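TqaA (Penicillium aethiopicum, PDB 5EGF) is a fungal nonribosomal peptide synthetase whose C-terminal condensation-like domain, the part crystallised here, probably releases the peptide by macrocyclization. Local coordinates at residues C[70-75]-C[418-423]; C[130-135]-C[169-174]; C[301-306]-C[332-337]; C[344-349]-C[481-486]. The protein carries 2 engineered substitutions. One frame throughout, in Å; residues are numbered along the deposited sequence.

Contact 1: C[70-75]-C[418-423]; sequences YNWTIK and VQYSKF
Residues 70-75 and 418-423 pair as antiparallel neighbours, their axes 4.5 Å apart at closest approach, with hydrogen-bonded pairs at Asn-71/Ser-421 and Thr-73/Gln-419. CB of Tyr-420 lies over the six-membered ring of Trp-72, a CH-pi contact with CB 3.9 Å from the centroid. The two aromatic rings meet obliquely, planes at 56°. CG1 of Val-418 reaches CE3 of Trp-72 at 3.4 Å. Tyr-420 keeps CG trans to its N (chi1 166°) and runs alongside Tyr-70, bringing its OH to the ring edge of Tyr-70, 3.4 Å from CE1. On the other face, ND2 of Asn-71 sits over the centre of the Phe-423 ring, 3.4 Å from CE2. The amide's OD1 is hydrogen-bonded to Ser-69 OG. A water joins Asn-71 O, Thr-73 OG1 and Ser-421 OG, and donates to the carbonyl. The Tyr-70 side chain lies about 7 Å from Gly-183, a phosphopantetheine-binding residue. Strand 417-425 is an edge of the condensation domain's five-stranded sheet, and strand 169-177 flanks strand 67-75 on the far side. Phe-190 of helix 186-197 meets Tyr-70 and Trp-72 edge-to-face, while Met-133 of helix 132-144 packs on Thr-73, Ser-421 and Phe-423.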
# COMPACT_ATOMS: atom_id res chain seq x y z
N TYR C 70 2.12 2.00 -37.37
CA TYR C 70 3.22 1.38 -38.09
C TYR C 70 4.25 2.42 -38.55
O TYR C 70 3.94 3.29 -39.38
CB TYR C 70 2.70 0.57 -39.26
CG TYR C 70 1.93 -0.66 -38.87
CD1 TYR C 70 2.58 -1.81 -38.46
CD2 TYR C 70 0.54 -0.68 -38.91
CE1 TYR C 70 1.89 -2.94 -38.10
CE2 TYR C 70 -0.17 -1.82 -38.56
CZ TYR C 70 0.51 -2.95 -38.16
OH TYR C 70 -0.18 -4.08 -37.81
N ASN C 71 5.47 2.33 -38.03
CA ASN C 71 6.45 3.39 -38.20
C ASN C 71 7.64 2.99 -39.05
O ASN C 71 8.32 1.99 -38.79
CB ASN C 71 6.94 3.88 -36.84
CG ASN C 71 5.82 4.01 -35.84
OD1 ASN C 71 4.72 4.46 -36.18
ND2 ASN C 71 6.08 3.59 -34.60
N TRP C 72 7.89 3.81 -40.06
CA TRP C 72 9.01 3.61 -40.96
C TRP C 72 10.05 4.73 -40.85
O TRP C 72 9.76 5.90 -41.14
CB TRP C 72 8.49 3.49 -42.39
CG TRP C 72 7.57 2.29 -42.57
CD1 TRP C 72 6.21 2.27 -42.48
CD2 TRP C 72 7.97 0.94 -42.84
NE1 TRP C 72 5.74 1.00 -42.69
CE2 TRP C 72 6.80 0.16 -42.92
CE3 TRP C 72 9.21 0.31 -43.02
CZ2 TRP C 72 6.83 -1.20 -43.19
CZ3 TRP C 72 9.23 -1.05 -43.29
CH2 TRP C 72 8.05 -1.79 -43.36
N THR C 73 11.24 4.38 -40.39
CA THR C 73 12.36 5.31 -40.34
C THR C 73 13.06 5.31 -41.69
O THR C 73 13.60 4.28 -42.12
CB THR C 73 13.38 4.94 -39.23
OG1 THR C 73 12.73 4.94 -37.95
CG2 THR C 73 14.52 5.93 -39.19
N ILE C 74 13.06 6.47 -42.36
CA ILE C 74 13.64 6.62 -43.70
C ILE C 74 14.86 7.54 -43.71
O ILE C 74 14.74 8.74 -43.45
CB ILE C 74 12.60 7.17 -44.70
CG1 ILE C 74 11.48 6.16 -44.94
CG2 ILE C 74 13.28 7.55 -46.00
CD1 ILE C 74 10.09 6.76 -44.96
N LYS C 75 16.03 6.97 -44.00
CA LYS C 75 17.27 7.75 -44.07
C LYS C 75 17.89 7.69 -45.46
O LYS C 75 18.14 6.60 -45.99
CB LYS C 75 18.28 7.21 -43.05
CG LYS C 75 17.86 7.36 -41.60
CD LYS C 75 18.91 6.78 -40.68
CE LYS C 75 18.46 6.85 -39.23
NZ LYS C 75 18.69 5.54 -38.54
N VAL C 418 15.24 2.19 -45.28
CA VAL C 418 13.97 2.22 -44.57
C VAL C 418 13.87 1.09 -43.55
O VAL C 418 13.93 -0.09 -43.90
CB VAL C 418 12.79 2.12 -45.56
CG1 VAL C 418 11.46 2.19 -44.81
CG2 VAL C 418 12.89 3.23 -46.60
N GLN C 419 13.71 1.48 -42.28
CA GLN C 419 13.55 0.50 -41.20
C GLN C 419 12.14 0.55 -40.64
O GLN C 419 11.49 1.60 -40.62
CB GLN C 419 14.57 0.75 -40.08
CG GLN C 419 16.05 0.65 -40.51
CD GLN C 419 16.45 -0.75 -40.99
OE1 GLN C 419 15.79 -1.74 -40.67
NE2 GLN C 419 17.53 -0.82 -41.77
N TYR C 420 11.67 -0.61 -40.17
CA TYR C 420 10.34 -0.79 -39.62
C TYR C 420 10.37 -0.85 -38.10
O TYR C 420 11.28 -1.43 -37.51
CB TYR C 420 9.76 -2.12 -40.12
CG TYR C 420 8.52 -2.64 -39.39
CD1 TYR C 420 7.26 -2.17 -39.73
CD2 TYR C 420 8.61 -3.63 -38.41
CE1 TYR C 420 6.11 -2.65 -39.09
CE2 TYR C 420 7.46 -4.12 -37.77
CZ TYR C 420 6.22 -3.62 -38.12
OH TYR C 420 5.07 -4.08 -37.51
N SER C 421 9.35 -0.26 -37.48
CA SER C 421 9.09 -0.47 -36.05
C SER C 421 7.62 -0.11 -35.85
O SER C 421 6.97 0.35 -36.79
CB SER C 421 10.01 0.39 -35.18
OG SER C 421 9.56 1.74 -35.14
N LYS C 422 7.10 -0.32 -34.64
CA LYS C 422 5.67 -0.06 -34.42
C LYS C 422 5.29 0.22 -32.97
O LYS C 422 6.02 -0.14 -32.05
CB LYS C 422 4.81 -1.20 -34.99
CG LYS C 422 5.13 -2.56 -34.40
CD LYS C 422 4.11 -2.94 -33.34
CE LYS C 422 3.61 -4.36 -33.56
NZ LYS C 422 4.72 -5.35 -33.42
N PHE C 423 4.15 0.88 -32.78
CA PHE C 423 3.58 1.09 -31.45
C PHE C 423 2.26 0.34 -31.49
O PHE C 423 1.59 0.34 -32.52
CB PHE C 423 3.28 2.56 -31.17
CG PHE C 423 4.48 3.48 -31.28
CD1 PHE C 423 5.72 3.09 -30.79
CD2 PHE C 423 4.36 4.75 -31.85
CE1 PHE C 423 6.82 3.95 -30.88
CE2 PHE C 423 5.45 5.61 -31.94
CZ PHE C 423 6.68 5.21 -31.46
O HOH W 1 10.84 2.79 -37.50

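Contact 2: C[130-135]-C[169-174]; sequences EDPMEV and HVVLTI
Pro-132 stands roughly at right angles to His-169 and puts its CG over one imidazole face, off centre toward the rim. CG of Pro-132 lies 3.9 Å from the centroid of the His-169 ring and 18° off the normal, a CH-pi contact. CD of Pro-132 is 3.7 Å from CE1 of His-169. With the histidine CG trans to the backbone N (chi1 174°), the ring reaches the Pro-132 side chain. CB of Pro-132 meets a different partner, CG2 of Val-171, at 3.6 Å. Met-133, present as selenomethionine, crosses Val-171 at about a right angle. Its chain is bent at chi2 and chi3, which brings CE within 3.6 Å of Val-171 CG1. The arrangement is the first turn of a helix laid on a beta-sheet, as in the alpha/beta layers of condensation domains. Asp-131 is the N-cap of helix 132-144, and its OD2 accepts a weak hydrogen bond from Glu-134 N. With an alanine at His-169, CG and CD of Pro-132 would probably lose the imidazole that covers them, leaving a gap beside the helix start. Further along the helix, Cys-136 also covers Val-171. Pro-132 touches Val-162 on the adjacent strand 158-163. At the start of this segment, Glu-130 forms salt bridges to Arg-122 and Lys-143 of the second subunit.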
# COMPACT_ATOMS: atom_id res chain seq x y z
N GLU C 130 16.73 17.02 -32.31
CA GLU C 130 15.55 16.34 -31.78
C GLU C 130 15.28 15.05 -32.56
O GLU C 130 15.14 15.08 -33.78
CB GLU C 130 14.35 17.29 -31.84
CG GLU C 130 13.07 16.78 -31.18
CD GLU C 130 11.96 17.82 -31.17
OE1 GLU C 130 11.73 18.48 -32.21
OE2 GLU C 130 11.30 17.97 -30.11
N ASP C 131 15.21 13.92 -31.86
CA ASP C 131 14.96 12.62 -32.50
C ASP C 131 13.50 12.50 -32.97
O ASP C 131 12.57 12.71 -32.19
CB ASP C 131 15.35 11.47 -31.56
CG ASP C 131 15.07 10.10 -32.16
OD1 ASP C 131 15.32 9.92 -33.37
OD2 ASP C 131 14.60 9.20 -31.43
N PRO C 132 13.28 12.18 -34.26
CA PRO C 132 11.92 12.12 -34.82
C PRO C 132 11.04 11.06 -34.14
O PRO C 132 9.82 11.27 -34.01
CB PRO C 132 12.15 11.72 -36.28
CG PRO C 132 13.59 11.97 -36.55
CD PRO C 132 14.31 11.80 -35.25
N MSE C 133 11.65 9.94 -33.74
CA MSE C 133 10.90 8.83 -33.15
C MSE C 133 10.39 9.18 -31.75
O MSE C 133 9.26 8.82 -31.39
CB MSE C 133 11.73 7.54 -33.12
CG MSE C 133 10.93 6.27 -32.85
SE MSE C 133 9.42 5.76 -34.04
CE MSE C 133 10.49 5.35 -35.62
N GLU C 134 11.21 9.90 -31.00
CA GLU C 134 10.81 10.38 -29.69
C GLU C 134 9.65 11.33 -29.82
O GLU C 134 8.80 11.39 -28.93
CB GLU C 134 11.97 11.08 -28.98
CG GLU C 134 13.16 10.19 -28.67
CD GLU C 134 14.33 10.97 -28.09
OE1 GLU C 134 14.10 12.09 -27.55
OE2 GLU C 134 15.48 10.47 -28.17
N VAL C 135 9.62 12.11 -30.90
CA VAL C 135 8.49 12.97 -31.17
C VAL C 135 7.22 12.14 -31.43
O VAL C 135 6.15 12.43 -30.88
CB VAL C 135 8.75 13.89 -32.36
CG1 VAL C 135 7.49 14.65 -32.70
CG2 VAL C 135 9.90 14.88 -32.07
N HIS C 169 16.32 12.33 -42.93
CA HIS C 169 15.99 11.40 -41.87
C HIS C 169 14.57 11.66 -41.41
O HIS C 169 14.32 12.62 -40.68
CB HIS C 169 16.94 11.56 -40.69
CG HIS C 169 16.58 10.72 -39.51
ND1 HIS C 169 17.20 10.84 -38.29
CD2 HIS C 169 15.64 9.76 -39.36
CE1 HIS C 169 16.68 9.97 -37.44
NE2 HIS C 169 15.72 9.31 -38.07
N VAL C 170 13.65 10.82 -41.83
CA VAL C 170 12.25 11.05 -41.53
C VAL C 170 11.61 9.83 -40.89
O VAL C 170 12.13 8.72 -41.01
CB VAL C 170 11.48 11.43 -42.80
CG1 VAL C 170 10.12 11.99 -42.46
CG2 VAL C 170 12.28 12.45 -43.60
N VAL C 171 10.50 10.04 -40.20
CA VAL C 171 9.67 8.91 -39.78
C VAL C 171 8.29 9.03 -40.40
O VAL C 171 7.65 10.10 -40.34
CB VAL C 171 9.59 8.75 -38.26
CG1 VAL C 171 8.71 7.54 -37.90
CG2 VAL C 171 10.99 8.58 -37.67
N LEU C 172 7.86 7.94 -41.03
CA LEU C 172 6.52 7.87 -41.58
C LEU C 172 5.72 6.96 -40.65
O LEU C 172 6.15 5.84 -40.34
CB LEU C 172 6.57 7.26 -42.99
CG LEU C 172 5.34 7.29 -43.89
CD1 LEU C 172 4.95 5.88 -44.30
CD2 LEU C 172 4.19 8.00 -43.21
N THR C 173 4.58 7.42 -40.17
CA THR C 173 3.77 6.53 -39.35
C THR C 173 2.39 6.34 -39.93
O THR C 173 1.71 7.30 -40.34
CB THR C 173 3.64 6.99 -37.89
OG1 THR C 173 2.59 7.96 -37.79
CG2 THR C 173 4.96 7.56 -37.35
N ILE C 174 1.96 5.08 -39.96
CA ILE C 174 0.60 4.78 -40.40
C ILE C 174 -0.20 4.29 -39.20
O ILE C 174 0.15 3.28 -38.58
CB ILE C 174 0.63 3.70 -41.50
CG1 ILE C 174 1.54 4.16 -42.65
CG2 ILE C 174 -0.77 3.39 -41.98
CD1 ILE C 174 2.05 3.04 -43.52

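Contact 3: C[301-306]-C[332-337]; sequences SRDVVF and PLRVTF
Asp-303 and Arg-334 come together because each carries its CG trans to the backbone N (chi1 -179° and 169°), and the arginine chain then stays extended as far as NE. The guanidinium grips the carboxylate side-on, one nitrogen to each oxygen, in a salt bridge with the planes 29° apart. NE meets Asp-303 OD1 at 3.1 Å on its syn lone pair, in an almost straight bond. NH2 lies 2.9 Å from Asp-303 OD2, also on the syn side but out of the carboxylate plane. OD1 takes a second donor, Thr-336 OG1 at 3.0 Å, which comes from above that plane. The carboxylate is thus fixed by three bonds. A leucine in place of Asp-303 would probably leave the charge of Arg-334 without its mate and Thr-336 OG1 without this acceptor. NH1 of Arg-334 is hydrogen-bonded to the carbonyls of Tyr-235 and Asp-237.

The opposite face is apolar. Phe-306 runs beside Leu-333, its CZ 4.0 Å from Leu-333 CD2. Val-304 CG2 packs on Val-335 CB at 3.9 Å. Tyr-357, a phosphopantetheine-binding residue, has its side chain about 5 Å from that of Leu-333, though no phosphopantetheine is bound to this chain. The backbones form an antiparallel ladder, extended by Phe-337 N to Arg-302 O at 2.7 Å. Beyond it, Arg-302 NH2 is hydrogen-bonded to Gly-238 O of the third subunit. Strand 329-336 is an edge of a six-stranded sheet, with strand 303-310 between it and strand 386-390. Helices 283-299 and 346-358 cover the Leu-333 and Val-335 face.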
# COMPACT_ATOMS: atom_id res chain seq x y z
N SER C 301 -11.87 -33.85 -18.91
CA SER C 301 -12.81 -34.05 -20.00
C SER C 301 -12.15 -34.73 -21.20
O SER C 301 -10.98 -34.52 -21.46
CB SER C 301 -13.38 -32.70 -20.41
OG SER C 301 -14.21 -32.81 -21.55
N ARG C 302 -12.90 -35.52 -21.94
CA ARG C 302 -12.33 -36.17 -23.11
C ARG C 302 -12.90 -35.54 -24.36
O ARG C 302 -12.79 -36.08 -25.46
CB ARG C 302 -12.60 -37.68 -23.09
CG ARG C 302 -11.34 -38.50 -22.83
CD ARG C 302 -11.63 -40.00 -22.90
NE ARG C 302 -12.60 -40.37 -21.88
CZ ARG C 302 -12.29 -40.84 -20.67
NH1 ARG C 302 -11.03 -41.05 -20.32
NH2 ARG C 302 -13.26 -41.12 -19.81
N ASP C 303 -13.50 -34.37 -24.18
CA ASP C 303 -14.15 -33.71 -25.28
C ASP C 303 -14.16 -32.22 -25.00
O ASP C 303 -15.06 -31.70 -24.36
CB ASP C 303 -15.58 -34.23 -25.44
CG ASP C 303 -16.30 -33.59 -26.60
OD1 ASP C 303 -15.61 -33.04 -27.49
OD2 ASP C 303 -17.55 -33.62 -26.62
N VAL C 304 -13.12 -31.55 -25.48
CA VAL C 304 -12.94 -30.14 -25.16
C VAL C 304 -13.28 -29.27 -26.36
O VAL C 304 -13.00 -29.64 -27.50
CB VAL C 304 -11.52 -29.86 -24.70
CG1 VAL C 304 -11.24 -30.62 -23.41
CG2 VAL C 304 -10.51 -30.22 -25.81
N VAL C 305 -13.90 -28.13 -26.10
CA VAL C 305 -14.08 -27.13 -27.13
C VAL C 305 -13.38 -25.86 -26.68
O VAL C 305 -13.48 -25.47 -25.52
CB VAL C 305 -15.58 -26.87 -27.39
CG1 VAL C 305 -15.76 -25.89 -28.54
CG2 VAL C 305 -16.31 -28.19 -27.66
N PHE C 306 -12.67 -25.20 -27.59
CA PHE C 306 -12.07 -23.91 -27.27
C PHE C 306 -11.96 -23.03 -28.53
O PHE C 306 -12.19 -23.50 -29.65
CB PHE C 306 -10.72 -24.07 -26.54
CG PHE C 306 -9.69 -24.82 -27.32
CD1 PHE C 306 -9.66 -26.21 -27.30
CD2 PHE C 306 -8.77 -24.13 -28.11
CE1 PHE C 306 -8.73 -26.90 -28.04
CE2 PHE C 306 -7.84 -24.82 -28.86
CZ PHE C 306 -7.82 -26.21 -28.83
N PRO C 332 -14.98 -22.12 -32.87
CA PRO C 332 -14.75 -23.25 -31.99
C PRO C 332 -13.90 -24.32 -32.68
O PRO C 332 -14.06 -24.60 -33.88
CB PRO C 332 -16.16 -23.76 -31.70
CG PRO C 332 -17.06 -22.59 -32.00
CD PRO C 332 -16.41 -21.95 -33.18
N LEU C 333 -12.99 -24.88 -31.89
CA LEU C 333 -12.23 -26.05 -32.28
C LEU C 333 -12.56 -27.12 -31.25
O LEU C 333 -12.31 -26.95 -30.06
CB LEU C 333 -10.73 -25.74 -32.29
CG LEU C 333 -9.80 -26.90 -32.67
CD1 LEU C 333 -10.27 -27.60 -33.98
CD2 LEU C 333 -8.37 -26.43 -32.80
N ARG C 334 -13.17 -28.20 -31.71
CA ARG C 334 -13.55 -29.28 -30.83
C ARG C 334 -12.54 -30.40 -30.99
O ARG C 334 -12.19 -30.76 -32.12
CB ARG C 334 -14.93 -29.78 -31.21
CG ARG C 334 -15.36 -31.07 -30.56
CD ARG C 334 -16.83 -31.29 -30.80
NE ARG C 334 -17.37 -32.31 -29.91
CZ ARG C 334 -18.49 -32.98 -30.11
NH1 ARG C 334 -19.21 -32.78 -31.21
NH2 ARG C 334 -18.89 -33.88 -29.22
N VAL C 335 -12.03 -30.93 -29.87
CA VAL C 335 -11.03 -32.00 -29.88
C VAL C 335 -11.56 -33.09 -28.97
O VAL C 335 -11.76 -32.88 -27.77
CB VAL C 335 -9.63 -31.54 -29.41
CG1 VAL C 335 -8.68 -32.71 -29.43
CG2 VAL C 335 -9.10 -30.45 -30.30
N THR C 336 -11.84 -34.24 -29.57
CA THR C 336 -12.45 -35.34 -28.85
C THR C 336 -11.47 -36.45 -28.71
O THR C 336 -10.96 -36.97 -29.71
CB THR C 336 -13.68 -35.88 -29.60
OG1 THR C 336 -14.69 -34.86 -29.66
CG2 THR C 336 -14.22 -37.12 -28.89
N PHE C 337 -11.18 -36.81 -27.47
CA PHE C 337 -10.33 -37.94 -27.15
C PHE C 337 -11.23 -39.17 -26.96
O PHE C 337 -12.29 -39.08 -26.33
CB PHE C 337 -9.54 -37.68 -25.86
CG PHE C 337 -8.59 -36.50 -25.94
CD1 PHE C 337 -9.02 -35.22 -25.64
CD2 PHE C 337 -7.26 -36.69 -26.30
CE1 PHE C 337 -8.13 -34.13 -25.71
CE2 PHE C 337 -6.38 -35.62 -26.38
CZ PHE C 337 -6.81 -34.34 -26.08

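Contact 4: C[344-349]-C[481-486]; sequences WTVMDL and LLDITF
Leu-481 fills the close part of the contact, set against the chain that leads into helix 346-358. Its backbone N donates to Trp-344 O at 3.1 Å, the one hydrogen bond between the segments. Its two methyls then divide. CD2 lies near the plane of the Trp-344 indole, at its edge, and 3.9 Å from Trp-344 CB. CD1 comes up to the helix start, 3.8 Å from Val-346 N, and the Leu-481 and Val-346 side chains cross at about a right angle. Leu-481 holds this split with its chi1 (-95°) away from a staggered value.

The start of the helix is capped. Thr-345 and Asp-348 form a capping box: Thr-345 OG1 accepts from Asp-348 N at 3.0 Å, and Asp-348 OD2 accepts from Thr-345 N at 2.8 Å. One face of the Trp-344 ring lies over Asp-348 CB.

Past Leu-481 the contact thins out. Asp-483 only brushes Val-346, OD2 to CG2 at 4.1 Å. Leu-482 is exposed and makes no contact here, and Ile-484 is poorly ordered. This is the C-terminal tail of the domain, laid over the surface of its C-terminal half. Phe-473 of helix 456-475 packs on Val-346 and Leu-349. The Trp-344 ring also meets that of His-352, within helix 346-358. At the very end, Phe-486 stacks on Tyr-297 of helix 283-299.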
# COMPACT_ATOMS: atom_id res chain seq x y z
N TRP C 344 -4.62 -44.17 -27.95
CA TRP C 344 -4.11 -43.13 -28.84
C TRP C 344 -2.62 -42.77 -28.68
O TRP C 344 -2.08 -42.76 -27.57
CB TRP C 344 -4.93 -41.87 -28.63
CG TRP C 344 -5.93 -41.62 -29.72
CD1 TRP C 344 -6.39 -42.52 -30.64
CD2 TRP C 344 -6.58 -40.37 -30.01
NE1 TRP C 344 -7.30 -41.91 -31.48
CE2 TRP C 344 -7.43 -40.60 -31.12
CE3 TRP C 344 -6.52 -39.09 -29.45
CZ2 TRP C 344 -8.22 -39.59 -31.67
CZ3 TRP C 344 -7.31 -38.10 -29.98
CH2 TRP C 344 -8.14 -38.34 -31.09
N THR C 345 -1.98 -42.47 -29.81
CA THR C 345 -0.62 -41.94 -29.80
C THR C 345 -0.68 -40.44 -29.94
O THR C 345 -1.71 -39.88 -30.34
CB THR C 345 0.23 -42.44 -30.99
OG1 THR C 345 -0.42 -42.12 -32.23
CG2 THR C 345 0.48 -43.93 -30.90
N VAL C 346 0.43 -39.78 -29.63
CA VAL C 346 0.52 -38.36 -29.92
C VAL C 346 0.03 -38.17 -31.35
O VAL C 346 -0.79 -37.31 -31.63
CB VAL C 346 1.96 -37.83 -29.72
CG1 VAL C 346 2.13 -36.47 -30.33
CG2 VAL C 346 2.31 -37.81 -28.25
N MSE C 347 0.52 -39.02 -32.24
CA MSE C 347 0.22 -38.90 -33.67
C MSE C 347 -1.28 -38.96 -33.97
O MSE C 347 -1.80 -38.23 -34.82
CB MSE C 347 0.93 -40.01 -34.44
CG MSE C 347 0.91 -39.78 -35.93
SE MSE C 347 2.04 -38.26 -36.42
CE MSE C 347 3.78 -39.16 -36.29
N ASP C 348 -1.99 -39.83 -33.27
CA ASP C 348 -3.43 -39.89 -33.46
C ASP C 348 -4.05 -38.54 -33.06
O ASP C 348 -4.87 -37.98 -33.81
CB ASP C 348 -4.05 -41.05 -32.68
CG ASP C 348 -3.45 -42.40 -33.08
OD1 ASP C 348 -3.15 -42.57 -34.28
OD2 ASP C 348 -3.27 -43.28 -32.21
N LEU C 349 -3.65 -38.03 -31.90
CA LEU C 349 -4.16 -36.74 -31.43
C LEU C 349 -3.88 -35.69 -32.48
O LEU C 349 -4.73 -34.86 -32.76
CB LEU C 349 -3.53 -36.34 -30.08
CG LEU C 349 -3.80 -34.93 -29.54
CD1 LEU C 349 -5.31 -34.62 -29.48
CD2 LEU C 349 -3.12 -34.72 -28.18
N LEU C 481 -0.53 -41.74 -25.09
CA LEU C 481 -0.98 -40.69 -24.19
C LEU C 481 -0.90 -41.16 -22.75
O LEU C 481 -1.91 -41.31 -22.06
CB LEU C 481 -2.37 -40.21 -24.57
CG LEU C 481 -2.41 -38.97 -25.48
CD1 LEU C 481 -1.16 -38.85 -26.33
CD2 LEU C 481 -3.66 -38.97 -26.34
N LEU C 482 0.33 -41.44 -22.33
CA LEU C 482 0.69 -41.71 -20.94
C LEU C 482 1.79 -40.71 -20.59
O LEU C 482 2.75 -41.03 -19.87
CB LEU C 482 1.16 -43.15 -20.77
CG LEU C 482 1.82 -43.79 -21.99
CD1 LEU C 482 3.28 -43.37 -22.13
CD2 LEU C 482 1.72 -45.30 -21.92
N ASP C 483 1.64 -39.50 -21.11
CA ASP C 483 2.60 -38.43 -20.89
C ASP C 483 2.61 -37.92 -19.45
O ASP C 483 1.63 -38.05 -18.71
CB ASP C 483 2.35 -37.29 -21.88
CG ASP C 483 2.48 -37.74 -23.31
OD1 ASP C 483 3.02 -38.83 -23.53
OD2 ASP C 483 2.05 -37.00 -24.21
N ILE C 484 3.75 -37.35 -19.08
CA ILE C 484 4.05 -37.01 -17.70
C ILE C 484 3.70 -35.54 -17.44
O ILE C 484 2.73 -35.25 -16.74
CB ILE C 484 5.54 -37.30 -17.42
CG1 ILE C 484 5.89 -38.70 -17.95
CG2 ILE C 484 5.84 -37.21 -15.93
CD1 ILE C 484 7.35 -38.94 -18.22
N THR C 485 4.52 -34.63 -17.97
CA THR C 485 4.03 -33.28 -18.29
C THR C 485 3.76 -32.23 -17.18
O THR C 485 4.40 -31.18 -17.14
CB THR C 485 2.76 -33.39 -19.15
OG1 THR C 485 3.06 -34.11 -20.36
CG2 THR C 485 2.20 -32.02 -19.49
N PHE C 486 2.80 -32.52 -16.29
CA PHE C 486 2.29 -31.51 -15.36
C PHE C 486 3.20 -31.17 -14.18
O PHE C 486 2.94 -30.21 -13.45
CB PHE C 486 0.91 -31.92 -14.84
CG PHE C 486 0.55 -33.34 -15.13
CD1 PHE C 486 0.76 -34.33 -14.19
CD2 PHE C 486 0.03 -33.70 -16.37
CE1 PHE C 486 0.44 -35.65 -14.46
CE2 PHE C 486 -0.29 -35.02 -16.66
CZ PHE C 486 -0.09 -36.00 -15.70

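From the N terminus, contact 1 opens first, at 70-75. Contact 2 then closes a short loop, from 130-135 to 169-174, and contact 3 closes another, from 301-306 to 332-337. Contact 4 opens at 344-349, before 418-423 returns to close contact 1. The long loop of contact 1 thus encloses contacts 2 and 3 and crosses contact 4, which closes at the C terminus. Contacts 1 and 2 share the five-stranded sheet and touch where Met-133 packs on Thr-73. Contacts 3 and 4 touch through Phe-337 and Leu-349. The two groups occupy different parts of the domain, the centres of contacts 1 and 3 lying about 42 Å apart.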